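D-alanine--D-alanine ligase (Coxiella burnetii, PDB 3TQT) catalyses the ATP-dependent joining of two D-alanines into D-alanyl-D-alanine for peptidoglycan synthesis, most likely with magnesium or manganese ions. Local coordinates at residues Gly152-Asp157 against Asn309-Val314; Arg228-Ala233 against Phe304-Asn309; Ser243-Ile248 against Val273-Ser278; Met299-Phe304 against Glu316-Pro321. One frame throughout, in Å; residues are numbered along the deposited sequence.

Contact 1: Gly152-Asp157 against Asn309-Val314; sequences GIPVVD and NNKVLV
The flat groups that meet here are the peptide groups of Pro-154 and Val-314, whose carbonyls each take an N-H standing 26° out of the C=O plane. Val-314 N gives a nearly straight bond to Pro-154 O (3.0 Å), and Val-156 N returns one of 3.0 Å to Val-314 O. These two bonds make a single beta bridge, Val-155 facing Val-314, between segments running almost perpendicular, so the pairing ends after one step. Pro-154 turns CB and CG to the 309-314 segment: CB lies 3.5 Å from Val-312 O and 3.9 Å from Leu-313 CD2, while the CE-NZ end of Lys-311 passes the proline, the side chains at about a right angle. In Val-314, chi1 of 176° puts CG1 anti to the backbone N, which leaves CG2 anti to the carbonyl carbon, facing Ile-153 CG2 at 3.7 Å. On the other flank Val-156 CG2 rests on Leu-313 CB at 3.9 Å. Within the ATP-grasp region the contact thus ties the loop between helix 141-150, closed by a Schellman motif at Gly-152, and strand 159-161 to the outermost strand 312-318, with helix 277-293 touching Ile-153 and Val-314, and Phe-305 of strand 298-306 touching Val-156.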
loop_
_atom_site.group_PDB
_atom_site.type_symbol
_atom_site.label_atom_id
_atom_site.label_comp_id
_atom_site.label_asym_id
_atom_site.label_seq_id
_atom_site.Cartn_x
_atom_site.Cartn_y
_atom_site.Cartn_z
ATOM N N GLY A 152 -10.617 18.049 -3.654
ATOM C CA GLY A 152 -10.632 19.499 -3.699
ATOM C C GLY A 152 -9.395 20.192 -3.156
ATOM O O GLY A 152 -9.395 21.408 -2.972
ATOM N N ILE A 153 -8.334 19.440 -2.890
ATOM C CA ILE A 153 -7.110 20.079 -2.431
ATOM C C ILE A 153 -6.289 20.585 -3.608
ATOM O O ILE A 153 -6.063 19.868 -4.575
ATOM C CB ILE A 153 -6.298 19.167 -1.490
ATOM C CG1 ILE A 153 -7.029 19.074 -0.143
ATOM C CG2 ILE A 153 -4.881 19.700 -1.295
ATOM C CD1 ILE A 153 -6.457 18.071 0.808
ATOM N N PRO A 154 -5.864 21.849 -3.537
ATOM C CA PRO A 154 -5.109 22.487 -4.623
ATOM C C PRO A 154 -3.758 21.807 -4.760
ATOM O O PRO A 154 -3.045 21.724 -3.760
ATOM C CB PRO A 154 -4.905 23.920 -4.123
ATOM C CG PRO A 154 -5.858 24.082 -2.966
ATOM C CD PRO A 154 -6.016 22.725 -2.365
ATOM N N VAL A 155 -3.421 21.306 -5.947
ATOM C CA VAL A 155 -2.096 20.717 -6.153
ATOM C C VAL A 155 -1.426 21.284 -7.402
ATOM O O VAL A 155 -2.088 21.801 -8.301
ATOM C CB VAL A 155 -2.155 19.171 -6.279
ATOM C CG1 VAL A 155 -2.848 18.574 -5.068
ATOM C CG2 VAL A 155 -2.891 18.785 -7.546
ATOM N N VAL A 156 -0.105 21.200 -7.436
ATOM C CA VAL A 156 0.641 21.491 -8.650
ATOM C C VAL A 156 0.184 20.497 -9.707
ATOM O O VAL A 156 0.137 19.294 -9.452
ATOM C CB VAL A 156 2.150 21.344 -8.415
ATOM C CG1 VAL A 156 2.917 21.553 -9.725
ATOM C CG2 VAL A 156 2.615 22.339 -7.346
ATOM N N ASP A 157 -0.172 20.993 -10.887
ATOM C CA ASP A 157 -0.719 20.116 -11.908
ATOM C C ASP A 157 0.340 19.133 -12.373
ATOM O O ASP A 157 1.535 19.347 -12.165
ATOM C CB ASP A 157 -1.294 20.900 -13.092
ATOM C CG ASP A 157 -2.230 20.045 -13.957
ATOM O OD1 ASP A 157 -2.763 19.023 -13.450
ATOM O OD2 ASP A 157 -2.435 20.382 -15.145
ATOM N N ASN A 309 1.601 35.001 -6.382
ATOM C CA ASN A 309 0.261 35.482 -6.070
ATOM C C ASN A 309 -0.301 34.846 -4.800
ATOM O O ASN A 309 -1.498 34.924 -4.531
ATOM C CB ASN A 309 -0.689 35.227 -7.239
ATOM C CG ASN A 309 -1.887 36.155 -7.221
ATOM O OD1 ASN A 309 -1.826 37.259 -6.676
ATOM N ND2 ASN A 309 -2.987 35.710 -7.817
ATOM N N ASN A 310 0.571 34.213 -4.024
ATOM C CA ASN A 310 0.169 33.557 -2.778
ATOM C C ASN A 310 -0.812 32.390 -2.920
ATOM O O ASN A 310 -1.589 32.117 -2.013
ATOM C CB ASN A 310 -0.377 34.583 -1.792
ATOM C CG ASN A 310 0.697 35.495 -1.277
ATOM O OD1 ASN A 310 1.760 35.037 -0.860
ATOM N ND2 ASN A 310 0.444 36.792 -1.324
ATOM N N LYS A 311 -0.776 31.694 -4.046
ATOM C CA LYS A 311 -1.591 30.496 -4.156
ATOM C C LYS A 311 -0.831 29.331 -3.531
ATOM O O LYS A 311 0.328 29.080 -3.868
ATOM C CB LYS A 311 -1.947 30.207 -5.609
ATOM C CG LYS A 311 -2.731 28.923 -5.822
ATOM C CD LYS A 311 -4.149 28.990 -5.266
ATOM C CE LYS A 311 -4.886 27.653 -5.467
ATOM N NZ LYS A 311 -6.231 27.607 -4.798
ATOM N N VAL A 312 -1.493 28.626 -2.623
ATOM C CA VAL A 312 -0.877 27.515 -1.913
ATOM C C VAL A 312 -1.208 26.192 -2.597
ATOM O O VAL A 312 -2.375 25.824 -2.733
ATOM C CB VAL A 312 -1.328 27.505 -0.446
ATOM C CG1 VAL A 312 -0.627 26.385 0.331
ATOM C CG2 VAL A 312 -1.044 28.858 0.188
ATOM N N LEU A 313 -0.165 25.488 -3.017
ATOM C CA LEU A 313 -0.298 24.288 -3.827
ATOM C C LEU A 313 0.485 23.141 -3.220
ATOM O O LEU A 313 1.692 23.260 -2.976
ATOM C CB LEU A 313 0.238 24.540 -5.232
ATOM C CG LEU A 313 -0.419 25.679 -6.004
ATOM C CD1 LEU A 313 0.307 25.903 -7.342
ATOM C CD2 LEU A 313 -1.907 25.370 -6.210
ATOM N N VAL A 314 -0.194 22.027 -2.989
ATOM C CA VAL A 314 0.502 20.857 -2.488
ATOM C C VAL A 314 1.313 20.277 -3.634
ATOM O O VAL A 314 0.816 20.147 -4.751
ATOM C CB VAL A 314 -0.462 19.787 -1.932
ATOM C CG1 VAL A 314 0.324 18.564 -1.511
ATOM C CG2 VAL A 314 -1.261 20.339 -0.755
#

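Contact 2: Arg228-Ala233 against Phe304-Asn309; sequences REIECA and FFVTPN
Ile-230 and Val-306 lie on the buried, tightly packed side of this contact: CG1 of the isoleucine comes within 3.6 Å of Val-306 CG2, the two side chains meeting at a slant. Beside them the Phe-304 ring has Ile-230 O at its edge, in plane, and Cys-232 CB 4.0 Å from its CE2. Helix 277-293 packs on this face through Ile-283 and Ile-286. At its open end Arg-228 is partly exposed, its NH1 salt-bridged to Glu-247 of the next strand. Four backbone bonds hold the strands together, two for Arg-228 with Val-306 and two for Ile-230 with Phe-304, the shortest being Phe-304 N to Ile-230 O at 2.7 Å. The strands are antiparallel neighbours in the five-stranded sheet of the ATP-grasp fold, and residues 228-231 fall in the predicted ATP-binding region. On the other face Glu-229 and Phe-305 are partly exposed and hydrated. Glu-229 CG is anti to the carbonyl carbon (chi1 -55°), and the chain, extended beyond it, runs alongside the ring with CG 3.7 Å from Phe-305 CE1 and the carboxylate plane 29° from that of the ring. A water donates to both Glu-229 OE1 (3.0 Å) and Phe-304 O (2.8 Å).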
loop_
_atom_site.group_PDB
_atom_site.type_symbol
_atom_site.label_atom_id
_atom_site.label_comp_id
_atom_site.label_asym_id
_atom_site.label_seq_id
_atom_site.Cartn_x
_atom_site.Cartn_y
_atom_site.Cartn_z
ATOM N N ARG A 228 7.788 29.816 -3.753
ATOM C CA ARG A 228 8.616 29.315 -2.680
ATOM C C ARG A 228 8.215 27.890 -2.328
ATOM O O ARG A 228 7.042 27.523 -2.412
ATOM C CB ARG A 228 8.500 30.226 -1.459
ATOM C CG ARG A 228 8.922 31.653 -1.742
ATOM C CD ARG A 228 9.420 32.313 -0.484
ATOM N NE ARG A 228 8.354 32.942 0.276
ATOM C CZ ARG A 228 8.487 33.351 1.535
ATOM N NH1 ARG A 228 9.636 33.166 2.179
ATOM N NH2 ARG A 228 7.468 33.928 2.153
ATOM N N GLU A 229 9.204 27.085 -1.952
ATOM C CA GLU A 229 8.942 25.723 -1.508
ATOM C C GLU A 229 8.781 25.740 -0.003
ATOM O O GLU A 229 9.756 25.884 0.734
ATOM C CB GLU A 229 10.073 24.791 -1.924
ATOM C CG GLU A 229 10.344 24.831 -3.418
ATOM C CD GLU A 229 10.861 23.517 -3.935
ATOM O OE1 GLU A 229 10.427 22.465 -3.419
ATOM O OE2 GLU A 229 11.702 23.536 -4.853
ATOM N N ILE A 230 7.532 25.611 0.432
ATOM C CA ILE A 230 7.171 25.719 1.837
ATOM C C ILE A 230 6.813 24.327 2.334
ATOM O O ILE A 230 6.219 23.527 1.599
ATOM C CB ILE A 230 5.979 26.666 2.012
ATOM C CG1 ILE A 230 6.312 28.050 1.426
ATOM C CG2 ILE A 230 5.563 26.755 3.485
ATOM C CD1 ILE A 230 7.533 28.697 2.032
ATOM N N GLU A 231 7.211 24.013 3.559
ATOM C CA GLU A 231 6.929 22.700 4.107
ATOM C C GLU A 231 6.194 22.847 5.422
ATOM O O GLU A 231 6.283 23.879 6.082
ATOM C CB GLU A 231 8.221 21.920 4.308
ATOM C CG GLU A 231 9.059 21.819 3.053
ATOM C CD GLU A 231 10.286 20.969 3.267
ATOM O OE1 GLU A 231 10.645 20.751 4.442
ATOM O OE2 GLU A 231 10.869 20.507 2.269
ATOM N N CYS A 232 5.451 21.812 5.785
ATOM C CA CYS A 232 4.695 21.827 7.022
ATOM C C CYS A 232 4.672 20.418 7.589
ATOM O O CYS A 232 4.360 19.457 6.885
ATOM C CB CYS A 232 3.277 22.338 6.764
ATOM S SG CYS A 232 2.260 22.491 8.241
ATOM N N ALA A 233 5.031 20.301 8.860
ATOM C CA ALA A 233 5.079 19.011 9.520
ATOM C C ALA A 233 3.729 18.761 10.159
ATOM O O ALA A 233 3.219 19.603 10.891
ATOM C CB ALA A 233 6.168 18.992 10.568
ATOM N N PHE A 304 4.785 22.082 -0.211
ATOM C CA PHE A 304 3.956 22.956 -1.016
ATOM C C PHE A 304 4.805 23.824 -1.925
ATOM O O PHE A 304 6.001 24.027 -1.685
ATOM C CB PHE A 304 3.227 23.949 -0.123
ATOM C CG PHE A 304 2.280 23.342 0.863
ATOM C CD1 PHE A 304 0.922 23.338 0.619
ATOM C CD2 PHE A 304 2.736 22.856 2.071
ATOM C CE1 PHE A 304 0.047 22.812 1.545
ATOM C CE2 PHE A 304 1.868 22.329 3.001
ATOM C CZ PHE A 304 0.528 22.311 2.748
ATOM N N PHE A 305 4.158 24.376 -2.945
ATOM C CA PHE A 305 4.635 25.600 -3.584
ATOM C C PHE A 305 3.689 26.712 -3.161
ATOM O O PHE A 305 2.474 26.512 -3.081
ATOM C CB PHE A 305 4.650 25.464 -5.107
ATOM C CG PHE A 305 5.890 24.813 -5.633
ATOM C CD1 PHE A 305 7.009 25.568 -5.927
ATOM C CD2 PHE A 305 5.946 23.442 -5.805
ATOM C CE1 PHE A 305 8.161 24.966 -6.403
ATOM C CE2 PHE A 305 7.090 22.834 -6.283
ATOM C CZ PHE A 305 8.200 23.599 -6.577
ATOM N N VAL A 306 4.245 27.873 -2.842
ATOM C CA VAL A 306 3.433 29.065 -2.669
ATOM C C VAL A 306 3.828 30.033 -3.772
ATOM O O VAL A 306 4.973 30.472 -3.838
ATOM C CB VAL A 306 3.647 29.723 -1.307
ATOM C CG1 VAL A 306 2.864 31.032 -1.227
ATOM C CG2 VAL A 306 3.229 28.780 -0.209
ATOM N N THR A 307 2.879 30.335 -4.652
ATOM C CA THR A 307 3.159 31.153 -5.819
ATOM C C THR A 307 3.324 32.617 -5.423
ATOM O O THR A 307 2.957 33.031 -4.313
ATOM C CB THR A 307 2.032 31.047 -6.877
ATOM O OG1 THR A 307 0.854 31.686 -6.380
ATOM C CG2 THR A 307 1.717 29.591 -7.185
ATOM N N PRO A 308 3.881 33.411 -6.331
ATOM C CA PRO A 308 4.016 34.841 -6.045
ATOM C C PRO A 308 2.662 35.479 -5.742
ATOM O O PRO A 308 2.591 36.381 -4.910
ATOM C CB PRO A 308 4.608 35.388 -7.334
ATOM C CG PRO A 308 5.404 34.245 -7.875
ATOM C CD PRO A 308 4.576 33.023 -7.570
ATOM N N ASN A 309 1.601 35.001 -6.382
ATOM C CA ASN A 309 0.261 35.482 -6.070
ATOM C C ASN A 309 -0.301 34.846 -4.800
ATOM O O ASN A 309 -1.498 34.924 -4.531
ATOM C CB ASN A 309 -0.689 35.227 -7.239
ATOM C CG ASN A 309 -1.887 36.155 -7.221
ATOM O OD1 ASN A 309 -1.826 37.259 -6.676
ATOM N ND2 ASN A 309 -2.987 35.710 -7.817
HETATM O O HOH W 1 7.805 21.907 -2.112
#

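Contact 3: Ser243-Ile248 against Val273-Ser278; sequences SLPGEI and VDLSES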
loop_
_atom_site.group_PDB
_atom_site.type_symbol
_atom_site.label_atom_id
_atom_site.label_comp_id
_atom_site.label_asym_id
_atom_site.label_seq_id
_atom_site.Cartn_x
_atom_site.Cartn_y
_atom_site.Cartn_z
ATOM N N SER A 243 2.648 21.973 12.152
ATOM C CA SER A 243 3.720 22.825 12.655
ATOM C C SER A 243 3.636 24.191 12.004
ATOM O O SER A 243 2.859 24.406 11.082
ATOM C CB SER A 243 5.081 22.215 12.307
ATOM O OG SER A 243 5.303 22.288 10.897
ATOM N N LEU A 244 4.447 25.121 12.488
ATOM C CA LEU A 244 4.694 26.332 11.734
ATOM C C LEU A 244 5.369 25.921 10.434
ATOM O O LEU A 244 6.178 24.987 10.412
ATOM C CB LEU A 244 5.582 27.289 12.523
ATOM C CG LEU A 244 4.893 27.813 13.785
ATOM C CD1 LEU A 244 5.825 28.682 14.603
ATOM C CD2 LEU A 244 3.619 28.565 13.420
ATOM N N PRO A 245 5.033 26.611 9.343
ATOM C CA PRO A 245 5.604 26.312 8.028
ATOM C C PRO A 245 7.104 26.564 8.028
ATOM O O PRO A 245 7.576 27.429 8.762
ATOM C CB PRO A 245 4.930 27.341 7.109
ATOM C CG PRO A 245 3.734 27.833 7.869
ATOM C CD PRO A 245 4.130 27.772 9.307
ATOM N N GLY A 246 7.842 25.798 7.235
ATOM C CA GLY A 246 9.253 26.061 7.032
ATOM C C GLY A 246 9.473 26.269 5.551
ATOM O O GLY A 246 8.550 26.092 4.749
ATOM N N GLU A 247 10.690 26.644 5.182
ATOM C CA GLU A 247 11.011 26.848 3.782
ATOM C C GLU A 247 12.302 26.153 3.415
ATOM O O GLU A 247 13.228 26.049 4.220
ATOM C CB GLU A 247 11.095 28.333 3.440
ATOM C CG GLU A 247 11.605 28.602 2.019
ATOM C CD GLU A 247 11.542 30.069 1.638
ATOM O OE1 GLU A 247 11.604 30.926 2.541
ATOM O OE2 GLU A 247 11.420 30.365 0.432
ATOM N N ILE A 248 12.358 25.670 2.185
ATOM C CA ILE A 248 13.582 25.104 1.677
ATOM C C ILE A 248 13.901 25.845 0.398
ATOM O O ILE A 248 13.000 26.190 -0.368
ATOM C CB ILE A 248 13.449 23.594 1.401
ATOM C CG1 ILE A 248 14.823 22.978 1.116
ATOM C CG2 ILE A 248 12.493 23.335 0.247
ATOM C CD1 ILE A 248 14.789 21.482 0.833
ATOM N N VAL A 273 9.986 31.651 7.964
ATOM C CA VAL A 273 9.608 32.155 6.659
ATOM C C VAL A 273 8.672 33.309 6.954
ATOM O O VAL A 273 7.944 33.262 7.943
ATOM C CB VAL A 273 8.874 31.075 5.852
ATOM C CG1 VAL A 273 9.557 29.732 6.039
ATOM C CG2 VAL A 273 7.443 30.960 6.312
ATOM N N ASP A 274 8.690 34.357 6.139
ATOM C CA ASP A 274 7.823 35.499 6.436
ATOM C C ASP A 274 6.550 35.531 5.586
ATOM O O ASP A 274 6.360 36.395 4.728
ATOM C CB ASP A 274 8.590 36.835 6.435
ATOM C CG ASP A 274 8.781 37.414 5.047
ATOM O OD1 ASP A 274 8.869 36.636 4.073
ATOM O OD2 ASP A 274 8.848 38.660 4.939
ATOM N N LEU A 275 5.675 34.570 5.864
ATOM C CA LEU A 275 4.396 34.441 5.191
ATOM C C LEU A 275 3.319 35.170 5.977
ATOM O O LEU A 275 3.368 35.232 7.207
ATOM C CB LEU A 275 4.003 32.968 5.087
ATOM C CG LEU A 275 4.931 32.001 4.357
ATOM C CD1 LEU A 275 4.530 30.572 4.672
ATOM C CD2 LEU A 275 4.895 32.254 2.862
ATOM N N SER A 276 2.333 35.698 5.263
ATOM C CA SER A 276 1.217 36.379 5.898
ATOM C C SER A 276 0.497 35.449 6.865
ATOM O O SER A 276 0.674 34.229 6.823
ATOM C CB SER A 276 0.232 36.871 4.841
ATOM O OG SER A 276 -0.401 35.773 4.206
ATOM N N GLU A 277 -0.322 36.031 7.734
ATOM C CA GLU A 277 -1.141 35.249 8.648
ATOM C C GLU A 277 -2.048 34.333 7.838
ATOM O O GLU A 277 -2.206 33.155 8.160
ATOM C CB GLU A 277 -1.975 36.176 9.534
ATOM C CG GLU A 277 -1.880 35.875 11.024
ATOM C CD GLU A 277 -1.899 37.137 11.877
ATOM O OE1 GLU A 277 -1.863 38.250 11.307
ATOM O OE2 GLU A 277 -1.944 37.016 13.120
ATOM N N SER A 278 -2.627 34.883 6.773
ATOM C CA SER A 278 -3.512 34.125 5.894
ATOM C C SER A 278 -2.835 32.918 5.245
ATOM O O SER A 278 -3.372 31.809 5.262
ATOM C CB SER A 278 -4.084 35.026 4.799
ATOM O OG SER A 278 -4.730 34.243 3.807
HETATM O O HOH W 2 7.975 30.162 10.224
#
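Gly-246 and Val-273 bring the two backbones closest, their CA atoms 6.1 Å apart, too wide for strand pairing, and no direct hydrogen bond joins the segments. A water stands in: it donates to Pro-245 O at 3.1 Å and accepts a weak bond from Val-273 N. Val-273 contributes the largest share of the packing. With chi1 at -42° its CG1 is trans to the carbonyl carbon and reaches the backbone where Gly-246 passes into Glu-247, 3.5 Å from Gly-246 C and 3.3 Å from Glu-247 CB. Val-273 CG2 only grazes Pro-245 CB at 4.5 Å. Beside it, Leu-275 CD1 stands 4.1 Å from the same Pro-245 CB. Glu-247 extends past Val-273 with its polar end going to Arg-228, whose NH1 forms a salt bridge with OE1. The contact is plain packing of strand 241-249, in the ATP-grasp region, against the loop leading into helix 277-293. That helix is N-capped by Ser-276, whose OG takes the N-H of Val-279. Pro-245 and Leu-275 both lean on Thr-280 in its first turn, while on the strand side Ile-230 of strand 228-236 touches Pro-245 and Glu-247.

Contact 4: Met299-Phe304 against Glu316-Pro321; sequences MARVDF and EINTIP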
loop_
_atom_site.group_PDB
_atom_site.type_symbol
_atom_site.label_atom_id
_atom_site.label_comp_id
_atom_site.label_asym_id
_atom_site.label_seq_id
_atom_site.Cartn_x
_atom_site.Cartn_y
_atom_site.Cartn_z
ATOM N N MET A 299 2.623 10.726 11.166
ATOM C CA MET A 299 3.342 11.905 10.682
ATOM C C MET A 299 3.399 12.007 9.168
ATOM O O MET A 299 3.377 11.003 8.454
ATOM C CB MET A 299 4.771 11.875 11.212
ATOM C CG MET A 299 5.491 10.568 10.887
ATOM S SD MET A 299 7.265 10.641 11.192
ATOM C CE MET A 299 7.625 12.222 10.469
ATOM N N ALA A 300 3.496 13.241 8.687
ATOM C CA ALA A 300 3.811 13.487 7.293
ATOM C C ALA A 300 4.443 14.860 7.199
ATOM O O ALA A 300 4.076 15.772 7.933
ATOM C CB ALA A 300 2.557 13.450 6.447
ATOM N N ARG A 301 5.384 15.013 6.280
ATOM C CA ARG A 301 5.765 16.345 5.881
ATOM C C ARG A 301 5.076 16.656 4.563
ATOM O O ARG A 301 5.284 15.955 3.571
ATOM C CB ARG A 301 7.273 16.468 5.719
ATOM C CG ARG A 301 7.736 17.905 5.756
ATOM C CD ARG A 301 9.204 17.999 5.408
ATOM N NE ARG A 301 9.409 17.683 3.999
ATOM C CZ ARG A 301 10.343 16.859 3.546
ATOM N NH1 ARG A 301 11.164 16.255 4.397
ATOM N NH2 ARG A 301 10.458 16.647 2.240
ATOM N N VAL A 302 4.244 17.696 4.562
ATOM C CA VAL A 302 3.569 18.131 3.344
ATOM C C VAL A 302 4.359 19.259 2.721
ATOM O O VAL A 302 4.628 20.275 3.380
ATOM C CB VAL A 302 2.152 18.642 3.630
ATOM C CG1 VAL A 302 1.429 18.924 2.315
ATOM C CG2 VAL A 302 1.382 17.632 4.469
ATOM N N ASP A 303 4.743 19.064 1.461
ATOM C CA ASP A 303 5.562 20.022 0.732
ATOM C C ASP A 303 4.685 20.762 -0.252
ATOM O O ASP A 303 3.927 20.149 -1.005
ATOM C CB ASP A 303 6.704 19.323 -0.004
ATOM C CG ASP A 303 7.664 18.609 0.947
ATOM O OD1 ASP A 303 7.573 18.809 2.181
ATOM O OD2 ASP A 303 8.512 17.845 0.449
ATOM N N PHE A 304 4.785 22.082 -0.211
ATOM C CA PHE A 304 3.956 22.956 -1.016
ATOM C C PHE A 304 4.805 23.824 -1.925
ATOM O O PHE A 304 6.001 24.027 -1.685
ATOM C CB PHE A 304 3.227 23.949 -0.123
ATOM C CG PHE A 304 2.280 23.342 0.863
ATOM C CD1 PHE A 304 0.922 23.338 0.619
ATOM C CD2 PHE A 304 2.736 22.856 2.071
ATOM C CE1 PHE A 304 0.047 22.812 1.545
ATOM C CE2 PHE A 304 1.868 22.329 3.001
ATOM C CZ PHE A 304 0.528 22.311 2.748
ATOM N N GLU A 316 3.725 17.492 -2.673
ATOM C CA GLU A 316 4.111 16.160 -2.238
ATOM C C GLU A 316 3.781 15.962 -0.759
ATOM O O GLU A 316 3.757 16.917 0.009
ATOM C CB GLU A 316 5.616 15.941 -2.480
ATOM C CG GLU A 316 6.139 14.581 -2.047
ATOM C CD GLU A 316 7.570 14.316 -2.516
ATOM O OE1 GLU A 316 8.260 15.273 -2.919
ATOM O OE2 GLU A 316 8.002 13.142 -2.489
ATOM N N ILE A 317 3.495 14.718 -0.389
ATOM C CA ILE A 317 3.389 14.327 1.025
ATOM C C ILE A 317 4.420 13.246 1.298
ATOM O O ILE A 317 4.425 12.212 0.638
ATOM C CB ILE A 317 1.982 13.772 1.353
ATOM C CG1 ILE A 317 0.922 14.791 0.908
ATOM C CG2 ILE A 317 1.868 13.432 2.876
ATOM C CD1 ILE A 317 -0.503 14.324 1.084
ATOM N N ASN A 318 5.291 13.491 2.267
ATOM C CA ASN A 318 6.375 12.575 2.588
ATOM C C ASN A 318 6.082 11.918 3.912
ATOM O O ASN A 318 6.004 12.613 4.926
ATOM C CB ASN A 318 7.677 13.350 2.738
ATOM C CG ASN A 318 8.041 14.089 1.495
ATOM O OD1 ASN A 318 8.610 13.516 0.568
ATOM N ND2 ASN A 318 7.693 15.370 1.445
ATOM N N THR A 319 5.948 10.593 3.914
ATOM C CA THR A 319 5.504 9.890 5.117
ATOM C C THR A 319 6.676 9.412 5.971
ATOM O O THR A 319 6.513 9.144 7.148
ATOM C CB THR A 319 4.622 8.668 4.772
ATOM O OG1 THR A 319 5.368 7.799 3.926
ATOM C CG2 THR A 319 3.330 9.106 4.031
ATOM N N ILE A 320 7.858 9.311 5.382
ATOM C CA ILE A 320 9.052 9.093 6.203
ATOM C C ILE A 320 10.059 10.185 5.851
ATOM O O ILE A 320 11.034 9.957 5.139
ATOM C CB ILE A 320 9.648 7.660 6.062
ATOM C CG1 ILE A 320 8.539 6.597 6.126
ATOM C CG2 ILE A 320 10.718 7.384 7.144
ATOM C CD1 ILE A 320 7.924 6.377 7.507
ATOM N N PRO A 321 9.792 11.401 6.329
ATOM C CA PRO A 321 10.671 12.536 6.050
ATOM C C PRO A 321 11.988 12.357 6.780
ATOM O O PRO A 321 12.038 11.577 7.735
ATOM C CB PRO A 321 9.907 13.711 6.641
ATOM C CG PRO A 321 9.082 13.125 7.714
ATOM C CD PRO A 321 8.690 11.761 7.235
HETATM O O HOH W 3 4.285 8.540 8.188
#
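Asn-318 and Arg-301 meet in the middle of the hairpin formed by strands 298-306 and 312-318. The backbone carbonyl of Arg-301 is gripped twice by Asn-318, by its N at 2.8 Å and, from the opposite face of the carbonyl plane, by ND2 at 3.3 Å. The same ND2 makes a weak bond to Asp-303 OD2 (2.8 Å). The amide CG also lies over one face of the Arg-301 guanidinium, with the two planes 43° apart. Asp-303, on the same strand face, grips that guanidinium: Arg-301 NE and NH2 donate to its OD1 (2.8 Å) and OD2 (2.9 Å) in a side-on salt bridge, in the guanidinium plane and through the syn lone pairs; a bend at chi3 (69°) turns the group to do so. Glu-231 is a long, weak partner of NE. On the reverse face Ala-300 CB packs on Ile-317 CG2 at 3.6 Å. Further out, Tyr-329 of helix 328-335 touches Arg-301 and Pro-321. Asp-303, Glu-316 and Asn-318 are the predicted ligands of two magnesium or manganese ions. Asp-303 OD2 and Glu-316 OE1 stand 4.2 Å apart, and Glu-316 OE2 lies 3.1 Å from Asn-318 OD1, a clustering of oxygens consistent with a place for metal.

How the contacts relate
All four contacts belong to the ATP-grasp part of the chain and reach one antiparallel sheet. Contacts 2 and 4 share strand 298-306 and Phe-304, their centres about 13 Å apart; Cys-232 O probably accepts from Val-302 N, and the strand whose first residues are in the predicted ATP site lies directly beside the one carrying Asp-303 of the predicted metal site. Glu-231 OE1 and Arg-301 NE, a long, weak ion pair, join the two sites. Contact 3 sits about 8 Å from contact 2, centre to centre, across the pairing of strands 228-236 and 241-249. At the other edge contact 1, whose centre is about 9 Å from that of contact 2, uses strand 312-318, as contact 4 does; there Val-312 and Val-314 pack on the Phe-304 ring.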